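Local coordinates for protein arginase (RocF) (Helicobacter pylori, PDB 4G3H) that probably hydrolyses L-arginine to urea and L-ornithine, using two manganese ions bound in each subunit, at residues L113-H118 and L231-D236. Numbering follows the deposited sequence.
With MN (manganese (II) ion), chain F; MN (manganese (II) ion), chain E.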
loop_
_atom_site.group_PDB
_atom_site.type_symbol
_atom_site.label_atom_id
_atom_site.label_comp_id
_atom_site.label_asym_id
_atom_site.label_seq_id
_atom_site.Cartn_x
_atom_site.Cartn_y
_atom_site.Cartn_z
ATOM N N LEU A 113 5.695 -0.139 -6.514
ATOM C CA LEU A 113 4.688 -0.675 -7.427
ATOM C C LEU A 113 3.412 -0.335 -6.687
ATOM O O LEU A 113 3.163 -0.862 -5.600
ATOM C CB LEU A 113 4.840 -2.191 -7.587
ATOM C CG LEU A 113 6.145 -2.645 -8.254
ATOM C CD1 LEU A 113 6.275 -4.160 -8.192
ATOM C CD2 LEU A 113 6.180 -2.154 -9.703
ATOM N N TYR A 114 2.623 0.566 -7.267
ATOM C CA TYR A 114 1.393 1.036 -6.636
ATOM C C TYR A 114 0.161 0.667 -7.461
ATOM O O TYR A 114 -0.117 1.298 -8.480
ATOM C CB TYR A 114 1.476 2.566 -6.487
ATOM C CG TYR A 114 0.686 3.160 -5.343
ATOM C CD1 TYR A 114 1.181 3.126 -4.040
ATOM C CD2 TYR A 114 -0.538 3.786 -5.565
ATOM C CE1 TYR A 114 0.489 3.701 -2.989
ATOM C CE2 TYR A 114 -1.251 4.371 -4.507
ATOM C CZ TYR A 114 -0.723 4.325 -3.221
ATOM O OH TYR A 114 -1.388 4.911 -2.168
ATOM N N LEU A 115 -0.573 -0.351 -7.021
ATOM C CA LEU A 115 -1.775 -0.800 -7.725
ATOM C C LEU A 115 -2.952 -0.142 -7.039
ATOM O O LEU A 115 -3.252 -0.445 -5.883
ATOM C CB LEU A 115 -1.887 -2.324 -7.661
ATOM C CG LEU A 115 -0.842 -3.072 -8.499
ATOM C CD1 LEU A 115 0.547 -2.847 -7.911
ATOM C CD2 LEU A 115 -1.182 -4.569 -8.524
ATOM N N ASP A 116 -3.640 0.739 -7.761
ATOM C CA ASP A 116 -4.711 1.508 -7.144
ATOM C C ASP A 116 -5.561 2.208 -8.204
ATOM O O ASP A 116 -5.094 2.476 -9.313
ATOM C CB ASP A 116 -4.041 2.561 -6.254
ATOM C CG ASP A 116 -4.961 3.164 -5.223
ATOM O OD1 ASP A 116 -6.125 3.488 -5.526
ATOM O OD2 ASP A 116 -4.491 3.341 -4.091
ATOM N N ALA A 117 -6.809 2.502 -7.861
ATOM C CA ALA A 117 -7.685 3.212 -8.778
ATOM C C ALA A 117 -7.344 4.696 -8.647
ATOM O O ALA A 117 -7.681 5.495 -9.521
ATOM C CB ALA A 117 -9.149 2.979 -8.405
ATOM N N HIS A 118 -6.662 5.046 -7.552
ATOM C CA HIS A 118 -6.282 6.434 -7.268
ATOM C C HIS A 118 -4.773 6.673 -7.203
ATOM O O HIS A 118 -3.995 5.752 -6.972
ATOM C CB HIS A 118 -6.900 6.886 -5.937
ATOM C CG HIS A 118 -8.341 6.513 -5.779
ATOM N ND1 HIS A 118 -8.742 5.338 -5.183
ATOM C CD2 HIS A 118 -9.474 7.138 -6.177
ATOM C CE1 HIS A 118 -10.059 5.252 -5.223
ATOM N NE2 HIS A 118 -10.528 6.332 -5.822
ATOM N N LEU A 231 5.778 -3.161 -2.859
ATOM C CA LEU A 231 4.522 -3.269 -3.606
ATOM C C LEU A 231 3.330 -2.920 -2.716
ATOM O O LEU A 231 3.140 -3.501 -1.642
ATOM C CB LEU A 231 4.324 -4.676 -4.192
ATOM C CG LEU A 231 3.138 -4.718 -5.178
ATOM C CD1 LEU A 231 3.405 -5.725 -6.284
ATOM C CD2 LEU A 231 1.833 -5.042 -4.442
ATOM N N SER A 232 2.533 -1.960 -3.171
ATOM C CA SER A 232 1.359 -1.538 -2.424
ATOM C C SER A 232 0.118 -1.780 -3.272
ATOM O O SER A 232 -0.051 -1.174 -4.328
ATOM C CB SER A 232 1.469 -0.058 -2.057
ATOM O OG SER A 232 0.469 0.299 -1.125
ATOM N N LEU A 233 -0.749 -2.666 -2.797
ATOM C CA LEU A 233 -1.963 -3.017 -3.521
ATOM C C LEU A 233 -3.246 -2.553 -2.845
ATOM O O LEU A 233 -3.549 -2.956 -1.716
ATOM C CB LEU A 233 -2.037 -4.544 -3.727
ATOM C CG LEU A 233 -3.419 -5.125 -4.105
ATOM C CD1 LEU A 233 -3.894 -4.531 -5.426
ATOM C CD2 LEU A 233 -3.354 -6.638 -4.200
ATOM N N ASP A 234 -4.001 -1.722 -3.562
ATOM C CA ASP A 234 -5.290 -1.210 -3.098
ATOM C C ASP A 234 -6.333 -1.994 -3.901
ATOM O O ASP A 234 -6.364 -1.913 -5.126
ATOM C CB ASP A 234 -5.415 0.286 -3.407
ATOM C CG ASP A 234 -6.717 0.887 -2.888
ATOM O OD1 ASP A 234 -7.756 0.180 -2.830
ATOM O OD2 ASP A 234 -6.702 2.085 -2.547
ATOM N N LEU A 235 -7.192 -2.735 -3.215
ATOM C CA LEU A 235 -8.191 -3.553 -3.884
ATOM C C LEU A 235 -9.155 -2.806 -4.812
ATOM O O LEU A 235 -9.784 -3.418 -5.676
ATOM C CB LEU A 235 -8.977 -4.358 -2.841
ATOM C CG LEU A 235 -8.143 -5.361 -2.023
ATOM C CD1 LEU A 235 -8.963 -5.875 -0.847
ATOM C CD2 LEU A 235 -7.684 -6.517 -2.912
ATOM N N ASP A 236 -9.277 -1.494 -4.653
ATOM C CA ASP A 236 -10.188 -0.770 -5.526
ATOM C C ASP A 236 -9.648 -0.652 -6.953
ATOM O O ASP A 236 -10.246 0.020 -7.795
ATOM C CB ASP A 236 -10.534 0.618 -4.960
ATOM C CG ASP A 236 -9.336 1.546 -4.868
ATOM O OD1 ASP A 236 -8.334 1.340 -5.584
ATOM O OD2 ASP A 236 -9.415 2.506 -4.081
HETATM MN MN MN F . -7.682 3.690 -3.924
HETATM MN MN MN E . -5.261 4.089 -2.328
#
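L231 lays its CD1 against CD1 of L113, 3.8 Å apart, on the sheet face that L115 and L233 also occupy. The strands 113-115 and 231-234 run parallel, almost exactly aligned, as neighbours near the middle of the parallel sheet of the arginase fold. S232 joins them through both its backbone groups: its N donates to L113 O, nearly straight at 176°, and its O accepts from L115 N. Its CB lies 3.8 Å from CD1 of Y114, meeting that ring obliquely on the other face of the sheet; the Y114 hydroxyl is hydrogen-bonded to D120, which with D116 and D234 binds the chain E manganese. L233 brings CD1 to within 3.7 Å of L115 CB, and helix 256-269 packs on both leucines.

At D234 the strand gives way to the metal site. Its N still bonds L115 O, while CG, anti to the backbone N (chi1 -177°), places OD2 to bridge the two manganese ions, 2.3 Å from that of chain F and 2.5 Å from that of chain E. D116 spans the same pair with separate oxygens, OD1 on the chain F ion and OD2 on the chain E ion, its carboxylate plane turned 65° from that of D234. D234 OD1 accepts from D236 N in an Asx turn, consistent with a fixed placing of the D236 carboxylate.

D236 OD2 binds the chain F ion at 2.1 Å, at the edge of the H118 ring, whose ND1 is a further ligand and whose NE2 is hydrogen-bonded to E250. D236 OD1 accepts from A117 N on its syn side, tilted well out of the carboxylate plane. D116 OD2 and D234 OD2 approach to 3.0 Å, yet both are metal-bound: the dication pair probably offsets the repulsion among these buried carboxylates.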